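Local coordinates for transketolase (Campylobacter jejuni, PDB 3L84), which belongs to the transketolase family of thiamine diphosphate-binding enzymes, with a two-chain assembly built from alpha/beta domains, at residues I328-F333 and G345-V350; L338-S343 and Q500-L505; N369-H374 and L408-T413. All coordinates share one frame; numbering follows the deposited sequence.

All three contacts lie on the same side of the chain's centre, around helix 340-354. Contact 1 sets the preceding loop against this helix, contact 2 ties the start of the helix to the loop after strand 493-496, and contact 3 packs segment 369-374 on strand 408-414 of the six-stranded parallel sheet. Their centres are about 13 Å (1 and 3), 14 Å (1 and 2) and 17 Å (2 and 3) apart. Along the chain contacts 1 and 2 cross, while contact 3 is nested within the loop closed by contact 2. F333 packs on L338, N349 bonds to E372 and H374, and D342 pairs with K370, linking the loop, helix 340-354 and the segment that lies on the sheet.

Contact 1 (I328-F333 and G345-V350); sequences IAYPDF and GEILNV
Y330 and V350 mark the closest backbone approach, 6.6 Å between their CA atoms, and contacts along the irregular segment 328-333 follow the helical residues 345-350 in reverse order. V350 splits its two methyls between different partners. With CG1 anti to the backbone N (chi1 167°), that branch reaches I328 CG2 at 3.7 Å and also touches A329 O, while V350 CG2 comes up against the proline ring, 4.0 Å from P331 CD. One turn back, I347 serves three neighbours. Its CG2 comes in at the edge of the Y330 ring, 3.9 Å from CE1, whereas its CG1 runs across the proline at about a right angle and lies 4.0 Å from F333 CE2. The F333 ring is also met at its edge by E346, whose CB stands 3.9 Å from CZ. Within its own segment, P331 CB sits over one face of F333, offset toward the rim. No hydrogen bond crosses this apolar seam. Y330 and I347 additionally touch helix 476-488. Helix 340-354 flanks the parallel sheet of this alpha/beta domain, and the chain leading into it lies against the helix's side.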
loop_
_atom_site.group_PDB
_atom_site.type_symbol
_atom_site.label_atom_id
_atom_site.label_comp_id
_atom_site.label_asym_id
_atom_site.label_seq_id
_atom_site.Cartn_x
_atom_site.Cartn_y
_atom_site.Cartn_z
ATOM N N ILE A 328 5.716 27.274 -21.940
ATOM C CA ILE A 328 6.882 26.700 -21.276
ATOM C C ILE A 328 7.865 26.166 -22.318
ATOM O O ILE A 328 7.481 25.385 -23.163
ATOM C CB ILE A 328 6.450 25.603 -20.300
ATOM C CG1 ILE A 328 5.526 26.180 -19.218
ATOM C CG2 ILE A 328 7.676 24.917 -19.692
ATOM C CD1 ILE A 328 4.922 25.127 -18.308
ATOM N N ALA A 329 9.116 26.605 -22.257
ATOM C CA ALA A 329 10.163 26.066 -23.126
ATOM C C ALA A 329 10.875 24.980 -22.340
ATOM O O ALA A 329 11.635 25.239 -21.367
ATOM C CB ALA A 329 11.135 27.174 -23.550
ATOM N N TYR A 330 10.630 23.762 -22.757
ATOM C CA TYR A 330 11.236 22.593 -22.097
ATOM C C TYR A 330 12.635 22.387 -22.593
ATOM O O TYR A 330 13.023 22.953 -23.627
ATOM C CB TYR A 330 10.441 21.347 -22.441
ATOM C CG TYR A 330 9.078 21.285 -21.805
ATOM C CD1 TYR A 330 8.871 20.563 -20.653
ATOM C CD2 TYR A 330 7.985 21.921 -22.369
ATOM C CE1 TYR A 330 7.619 20.465 -20.078
ATOM C CE2 TYR A 330 6.732 21.833 -21.781
ATOM C CZ TYR A 330 6.564 21.106 -20.637
ATOM O OH TYR A 330 5.316 20.984 -20.032
ATOM N N PRO A 331 13.462 21.611 -21.878
ATOM C CA PRO A 331 14.801 21.301 -22.421
ATOM C C PRO A 331 14.706 20.515 -23.711
ATOM O O PRO A 331 13.768 19.712 -23.890
ATOM C CB PRO A 331 15.447 20.420 -21.324
ATOM C CG PRO A 331 14.543 20.607 -20.102
ATOM C CD PRO A 331 13.185 20.844 -20.646
ATOM N N ASP A 332 15.720 20.713 -24.539
ATOM C CA ASP A 332 15.868 20.030 -25.808
ATOM C C ASP A 332 16.835 18.880 -25.588
ATOM O O ASP A 332 18.034 19.054 -25.518
ATOM C CB ASP A 332 16.377 20.969 -26.876
ATOM C CG ASP A 332 16.527 20.303 -28.218
ATOM O OD1 ASP A 332 16.230 19.096 -28.347
ATOM O OD2 ASP A 332 16.970 20.978 -29.187
ATOM N N PHE A 333 16.285 17.681 -25.499
ATOM C CA PHE A 333 17.065 16.480 -25.251
ATOM C C PHE A 333 17.352 15.676 -26.502
ATOM O O PHE A 333 17.854 14.533 -26.412
ATOM C CB PHE A 333 16.351 15.576 -24.238
ATOM C CG PHE A 333 16.190 16.185 -22.884
ATOM C CD1 PHE A 333 17.274 16.430 -22.077
ATOM C CD2 PHE A 333 14.928 16.391 -22.370
ATOM C CE1 PHE A 333 17.089 16.934 -20.791
ATOM C CE2 PHE A 333 14.755 16.883 -21.105
ATOM C CZ PHE A 333 15.837 17.119 -20.316
ATOM N N GLY A 345 14.170 15.160 -13.964
ATOM C CA GLY A 345 14.541 16.136 -12.969
ATOM C C GLY A 345 14.747 17.505 -13.594
ATOM O O GLY A 345 14.352 18.531 -13.014
ATOM N N GLU A 346 15.361 17.554 -14.774
ATOM C CA GLU A 346 15.502 18.833 -15.458
ATOM C C GLU A 346 14.161 19.443 -15.847
ATOM O O GLU A 346 13.948 20.651 -15.708
ATOM C CB GLU A 346 16.342 18.617 -16.702
ATOM C CG GLU A 346 17.777 18.266 -16.373
ATOM C CD GLU A 346 18.697 19.381 -16.550
ATOM O OE1 GLU A 346 19.596 19.225 -17.411
ATOM O OE2 GLU A 346 18.507 20.418 -15.860
ATOM N N ILE A 347 13.217 18.602 -16.245
ATOM C CA ILE A 347 11.878 19.071 -16.564
ATOM C C ILE A 347 11.189 19.619 -15.316
ATOM O O ILE A 347 10.552 20.663 -15.364
ATOM C CB ILE A 347 11.050 17.980 -17.243
ATOM C CG1 ILE A 347 11.685 17.601 -18.593
ATOM C CG2 ILE A 347 9.611 18.468 -17.427
ATOM C CD1 ILE A 347 11.185 16.239 -19.161
ATOM N N LEU A 348 11.311 18.909 -14.202
ATOM C CA LEU A 348 10.686 19.377 -12.936
ATOM C C LEU A 348 11.189 20.751 -12.579
ATOM O O LEU A 348 10.424 21.636 -12.148
ATOM C CB LEU A 348 10.980 18.427 -11.793
ATOM C CG LEU A 348 10.288 17.075 -11.816
ATOM C CD1 LEU A 348 10.869 16.170 -10.711
ATOM C CD2 LEU A 348 8.762 17.205 -11.747
ATOM N N ASN A 349 12.486 20.988 -12.802
ATOM C CA ASN A 349 13.048 22.318 -12.553
ATOM C C ASN A 349 12.511 23.396 -13.491
ATOM O O ASN A 349 12.208 24.490 -13.031
ATOM C CB ASN A 349 14.573 22.235 -12.586
ATOM C CG ASN A 349 15.151 21.817 -11.252
ATOM O OD1 ASN A 349 15.487 22.653 -10.439
ATOM N ND2 ASN A 349 15.182 20.516 -10.989
ATOM N N VAL A 350 12.337 23.099 -14.770
ATOM C CA VAL A 350 11.737 24.048 -15.704
ATOM C C VAL A 350 10.292 24.343 -15.303
ATOM O O VAL A 350 9.851 25.495 -15.321
ATOM C CB VAL A 350 11.792 23.487 -17.140
ATOM C CG1 VAL A 350 10.913 24.295 -18.091
ATOM C CG2 VAL A 350 13.248 23.473 -17.667
#

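Contact 2 (L338-S343 and Q500-L505); sequences LATRDS and QKLKAL
L338 is almost fully extended, with phi -161°, which turns its backbone N and O to the same side, toward L502, itself extended. The result is a single antiparallel bridge, a hydrogen-bonded pair, set immediately before helix 340-354 in the pyrimidine-binding domain. Its two bonds differ in shape. L338 N gives to L502 O at 3.0 Å, with an N-H...O angle of only 138°. L502 N gives to L338 O at 2.8 Å along a straighter line (160°), although this donor stands well above the plane of the L338 carbonyl.

Side chains pack beside the bridge. K501 turns CG anti to its own backbone N and thereby lays it alongside L338 N, 3.8 Å away, before the chain bends and leads off. T340 CG2 crosses L502 CD1 obliquely at 4.0 Å; the OG1 branch of the threonine is turned to S498 N, which binds it. L502 CB in turn lies against L338 O.

A339 takes the N-cap position, and its O accepts from both D342 N and S343 N in the first turn. D337, just before L338, binds A504 N and forms a salt bridge with K503, and segment 500-505 is thus held beyond the bridge too. A339 also leans on the Q500 carbonyl: Q500 O, which S498 OG also binds, lies 3.3 Å from A339 CB and receives a CA-H...O contact from A339 CA.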
loop_
_atom_site.group_PDB
_atom_site.type_symbol
_atom_site.label_atom_id
_atom_site.label_comp_id
_atom_site.label_asym_id
_atom_site.label_seq_id
_atom_site.Cartn_x
_atom_site.Cartn_y
_atom_site.Cartn_z
ATOM N N LEU A 338 20.676 9.702 -21.880
ATOM C CA LEU A 338 20.479 10.067 -20.473
ATOM C C LEU A 338 19.596 9.021 -19.799
ATOM O O LEU A 338 18.849 8.292 -20.447
ATOM C CB LEU A 338 19.814 11.445 -20.336
ATOM C CG LEU A 338 18.641 11.749 -21.263
ATOM C CD1 LEU A 338 17.361 11.073 -20.751
ATOM C CD2 LEU A 338 18.472 13.273 -21.442
ATOM N N ALA A 339 19.718 8.933 -18.486
ATOM C CA ALA A 339 18.725 8.230 -17.714
ATOM C C ALA A 339 17.469 9.101 -17.654
ATOM O O ALA A 339 17.564 10.321 -17.443
ATOM C CB ALA A 339 19.248 8.021 -16.302
ATOM N N THR A 340 16.275 8.507 -17.764
ATOM C CA THR A 340 15.078 9.351 -17.767
ATOM C C THR A 340 14.791 9.916 -16.370
ATOM O O THR A 340 14.090 10.908 -16.277
ATOM C CB THR A 340 13.900 8.650 -18.398
ATOM O OG1 THR A 340 13.697 7.380 -17.788
ATOM C CG2 THR A 340 14.092 8.533 -19.929
ATOM N N ARG A 341 15.372 9.413 -15.283
ATOM C CA ARG A 341 15.261 10.145 -14.018
ATOM C C ARG A 341 15.909 11.536 -14.154
ATOM O O ARG A 341 15.454 12.493 -13.521
ATOM C CB ARG A 341 15.869 9.390 -12.830
ATOM C CG ARG A 341 17.351 9.126 -12.876
ATOM C CD ARG A 341 17.799 8.496 -11.591
ATOM N NE ARG A 341 19.182 8.017 -11.647
ATOM C CZ ARG A 341 19.951 7.749 -10.595
ATOM N NH1 ARG A 341 19.578 8.033 -9.361
ATOM N NH2 ARG A 341 21.163 7.228 -10.810
ATOM N N ASP A 342 16.994 11.638 -14.913
ATOM C CA ASP A 342 17.740 12.870 -15.090
ATOM C C ASP A 342 17.051 13.830 -16.039
ATOM O O ASP A 342 16.948 15.026 -15.731
ATOM C CB ASP A 342 19.167 12.566 -15.567
ATOM C CG ASP A 342 20.003 11.877 -14.530
ATOM O OD1 ASP A 342 19.800 12.099 -13.324
ATOM O OD2 ASP A 342 20.927 11.122 -14.908
ATOM N N SER A 343 16.556 13.370 -17.194
ATOM C CA SER A 343 15.738 14.244 -18.018
ATOM C C SER A 343 14.547 14.730 -17.215
ATOM O O SER A 343 14.196 15.911 -17.262
ATOM C CB SER A 343 15.285 13.568 -19.311
ATOM O OG SER A 343 14.613 12.343 -19.066
ATOM N N GLN A 500 19.274 3.969 -14.925
ATOM C CA GLN A 500 20.414 3.813 -15.809
ATOM C C GLN A 500 20.256 4.623 -17.100
ATOM O O GLN A 500 19.152 4.941 -17.534
ATOM C CB GLN A 500 20.655 2.335 -16.168
ATOM C CG GLN A 500 19.689 1.724 -17.217
ATOM C CD GLN A 500 18.342 1.294 -16.688
ATOM O OE1 GLN A 500 17.945 1.675 -15.568
ATOM N NE2 GLN A 500 17.584 0.587 -17.521
ATOM N N LYS A 501 21.382 4.928 -17.750
ATOM C CA LYS A 501 21.381 5.686 -18.971
ATOM C C LYS A 501 20.683 4.926 -20.104
ATOM O O LYS A 501 20.963 3.728 -20.334
ATOM C CB LYS A 501 22.832 5.962 -19.395
ATOM C CG LYS A 501 22.941 6.927 -20.568
ATOM C CD LYS A 501 24.395 7.253 -20.959
ATOM C CE LYS A 501 25.065 8.074 -19.919
ATOM N NZ LYS A 501 26.314 8.714 -20.465
ATOM N N LEU A 502 19.842 5.650 -20.840
ATOM C CA LEU A 502 19.176 5.161 -22.052
ATOM C C LEU A 502 19.659 5.905 -23.287
ATOM O O LEU A 502 20.105 7.054 -23.217
ATOM C CB LEU A 502 17.655 5.345 -21.946
ATOM C CG LEU A 502 16.998 4.817 -20.656
ATOM C CD1 LEU A 502 15.481 4.929 -20.760
ATOM C CD2 LEU A 502 17.445 3.402 -20.318
ATOM N N LYS A 503 19.463 5.294 -24.441
ATOM C CA LYS A 503 19.927 5.861 -25.690
ATOM C C LYS A 503 18.882 6.754 -26.300
ATOM O O LYS A 503 17.726 6.419 -26.439
ATOM C CB LYS A 503 20.275 4.756 -26.678
ATOM C CG LYS A 503 21.370 3.815 -26.212
ATOM C CD LYS A 503 22.796 4.395 -26.292
ATOM C CE LYS A 503 23.141 5.038 -27.634
ATOM N NZ LYS A 503 24.609 5.433 -27.766
ATOM N N ALA A 504 19.312 7.915 -26.729
ATOM C CA ALA A 504 18.404 8.815 -27.415
ATOM C C ALA A 504 17.865 8.176 -28.697
ATOM O O ALA A 504 18.597 7.503 -29.438
ATOM C CB ALA A 504 19.144 10.116 -27.749
ATOM N N LEU A 505 16.587 8.397 -28.982
ATOM C CA LEU A 505 15.929 7.879 -30.165
ATOM C C LEU A 505 16.064 8.807 -31.350
ATOM O O LEU A 505 16.328 10.001 -31.233
ATOM C CB LEU A 505 14.421 7.682 -29.904
ATOM C CG LEU A 505 14.035 6.807 -28.726
ATOM C CD1 LEU A 505 12.505 6.705 -28.632
ATOM C CD2 LEU A 505 14.674 5.424 -28.837
#

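Contact 3 (N369-H374 and L408-T413); sequences NKTELH and LPFSAT
F410 lies between T371 and L373, its ring reaching out from the strand to touch both. CB already faces segment 369-374, and with CG between the backbone N and the carbonyl carbon (chi1 70°) the ring edge meets L373. That leucine arrives from the opposite direction and sets CD1 near the ring plane, 4.1 Å from F410 CE2. T371 crosses the ring obliquely, with CB 3.9 Å from F410 CE1.

T371 also reaches one step further along the strand. Its CG2 branch, beside its backbone N, meets A412 CB at 3.6 Å and lies near F410 CE1 as well, so one methyl touches both the ring and the alanine. F410 and A412 point to the same face of the strand, whereas S411 between them turns to the other, where it touches helix 391-404 and binds H435 and N398. This is the two-sided packing of a parallel alpha/beta sheet: strand 408-414 lies between strands 358-362 and 436-440, and segment 369-374 is interposed between one face of it and helix 340-354, where L348 touches T371 and L373.

N369, at the end of helix 366-369, spreads its amide over the backbone of A412 and T413. ND2 is 3.3 Å from T413 CA and 3.6 Å from A412 CB; no hydrogen bond runs from it to the strand segment, and T413 N, itself a donor, is merely close by. The other end of the amide does have a polar partner, since N369 OD1 is hydrogen-bonded to T440 OG1 on the neighbouring strand, a bond that helps fix the rotation of the buried amide as it passes 3.5 Å from T413 C at OD1.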
loop_
_atom_site.group_PDB
_atom_site.type_symbol
_atom_site.label_atom_id
_atom_site.label_comp_id
_atom_site.label_asym_id
_atom_site.label_seq_id
_atom_site.Cartn_x
_atom_site.Cartn_y
_atom_site.Cartn_z
ATOM N N ASN A 369 15.876 10.147 -6.779
ATOM C CA ASN A 369 14.762 10.412 -7.699
ATOM C C ASN A 369 15.042 11.618 -8.601
ATOM O O ASN A 369 14.294 11.841 -9.547
ATOM C CB ASN A 369 13.461 10.679 -6.957
ATOM C CG ASN A 369 12.925 9.512 -6.134
ATOM O OD1 ASN A 369 13.203 8.307 -6.421
ATOM N ND2 ASN A 369 12.142 9.830 -5.172
ATOM N N LYS A 370 16.069 12.405 -8.273
ATOM C CA LYS A 370 16.461 13.623 -8.992
ATOM C C LYS A 370 15.388 14.690 -8.995
ATOM O O LYS A 370 15.183 15.424 -9.993
ATOM C CB LYS A 370 16.920 13.298 -10.411
ATOM C CG LYS A 370 18.051 12.285 -10.480
ATOM C CD LYS A 370 19.288 12.739 -9.746
ATOM C CE LYS A 370 20.424 11.707 -9.810
ATOM N NZ LYS A 370 21.355 12.071 -10.908
ATOM N N THR A 371 14.732 14.875 -7.850
ATOM C CA THR A 371 13.618 15.788 -7.734
ATOM C C THR A 371 13.949 17.127 -7.093
ATOM O O THR A 371 13.077 17.989 -7.013
ATOM C CB THR A 371 12.476 15.109 -6.906
ATOM O OG1 THR A 371 13.031 14.526 -5.702
ATOM C CG2 THR A 371 11.852 14.011 -7.734
ATOM N N GLU A 372 15.183 17.359 -6.663
ATOM C CA GLU A 372 15.503 18.670 -6.093
ATOM C C GLU A 372 15.214 19.775 -7.089
ATOM O O GLU A 372 15.677 19.748 -8.224
ATOM C CB GLU A 372 16.977 18.736 -5.652
ATOM C CG GLU A 372 17.405 20.059 -4.970
ATOM C CD GLU A 372 18.849 20.039 -4.486
ATOM O OE1 GLU A 372 19.507 18.980 -4.483
ATOM O OE2 GLU A 372 19.355 21.136 -4.150
ATOM N N LEU A 373 14.493 20.792 -6.603
ATOM C CA LEU A 373 14.177 21.980 -7.351
ATOM C C LEU A 373 15.246 22.991 -6.930
ATOM O O LEU A 373 15.183 23.607 -5.854
ATOM C CB LEU A 373 12.756 22.450 -7.057
ATOM C CG LEU A 373 11.685 21.394 -7.306
ATOM C CD1 LEU A 373 10.356 21.922 -6.768
ATOM C CD2 LEU A 373 11.622 20.935 -8.773
ATOM N N HIS A 374 16.282 23.095 -7.748
ATOM C CA HIS A 374 17.521 23.750 -7.373
ATOM C C HIS A 374 17.356 25.219 -7.112
ATOM O O HIS A 374 16.814 25.939 -7.935
ATOM C CB HIS A 374 18.562 23.541 -8.463
ATOM C CG HIS A 374 18.926 22.118 -8.671
ATOM N ND1 HIS A 374 19.633 21.385 -7.741
ATOM C CD2 HIS A 374 18.664 21.285 -9.700
ATOM C CE1 HIS A 374 19.789 20.157 -8.198
ATOM N NE2 HIS A 374 19.203 20.070 -9.377
ATOM N N LEU A 408 -0.039 22.648 -8.109
ATOM C CA LEU A 408 0.235 21.546 -9.045
ATOM C C LEU A 408 1.322 20.685 -8.385
ATOM O O LEU A 408 2.520 21.005 -8.549
ATOM C CB LEU A 408 0.716 22.117 -10.371
ATOM C CG LEU A 408 -0.348 22.892 -11.134
ATOM C CD1 LEU A 408 0.288 23.822 -12.152
ATOM C CD2 LEU A 408 -1.320 21.959 -11.787
ATOM N N PRO A 409 0.932 19.661 -7.631
ATOM C CA PRO A 409 1.907 18.928 -6.832
ATOM C C PRO A 409 2.449 17.687 -7.515
ATOM O O PRO A 409 1.776 17.046 -8.331
ATOM C CB PRO A 409 1.107 18.518 -5.614
ATOM C CG PRO A 409 -0.238 18.215 -6.200
ATOM C CD PRO A 409 -0.436 19.273 -7.267
ATOM N N PHE A 410 3.670 17.318 -7.125
ATOM C CA PHE A 410 4.227 16.014 -7.492
ATOM C C PHE A 410 4.726 15.271 -6.276
ATOM O O PHE A 410 5.222 15.841 -5.316
ATOM C CB PHE A 410 5.352 16.111 -8.578
ATOM C CG PHE A 410 6.642 16.734 -8.110
ATOM C CD1 PHE A 410 7.620 15.962 -7.467
ATOM C CD2 PHE A 410 6.859 18.085 -8.269
ATOM C CE1 PHE A 410 8.806 16.559 -7.037
ATOM C CE2 PHE A 410 8.042 18.674 -7.839
ATOM C CZ PHE A 410 9.006 17.901 -7.227
ATOM N N SER A 411 4.523 13.942 -6.315
ATOM C CA SER A 411 4.964 12.966 -5.307
ATOM C C SER A 411 5.993 12.063 -5.932
ATOM O O SER A 411 5.747 11.556 -7.030
ATOM C CB SER A 411 3.789 12.079 -4.855
ATOM O OG SER A 411 2.750 12.858 -4.269
ATOM N N ALA A 412 7.121 11.809 -5.269
ATOM C CA ALA A 412 8.198 11.009 -5.837
ATOM C C ALA A 412 8.669 9.928 -4.908
ATOM O O ALA A 412 8.848 10.148 -3.704
ATOM C CB ALA A 412 9.376 11.910 -6.276
ATOM N N THR A 413 8.947 8.763 -5.486
ATOM C CA THR A 413 9.629 7.670 -4.801
ATOM C C THR A 413 10.141 6.682 -5.849
ATOM O O THR A 413 9.974 6.894 -7.072
ATOM C CB THR A 413 8.700 6.976 -3.754
ATOM O OG1 THR A 413 9.443 5.980 -3.034
ATOM C CG2 THR A 413 7.451 6.334 -4.388
#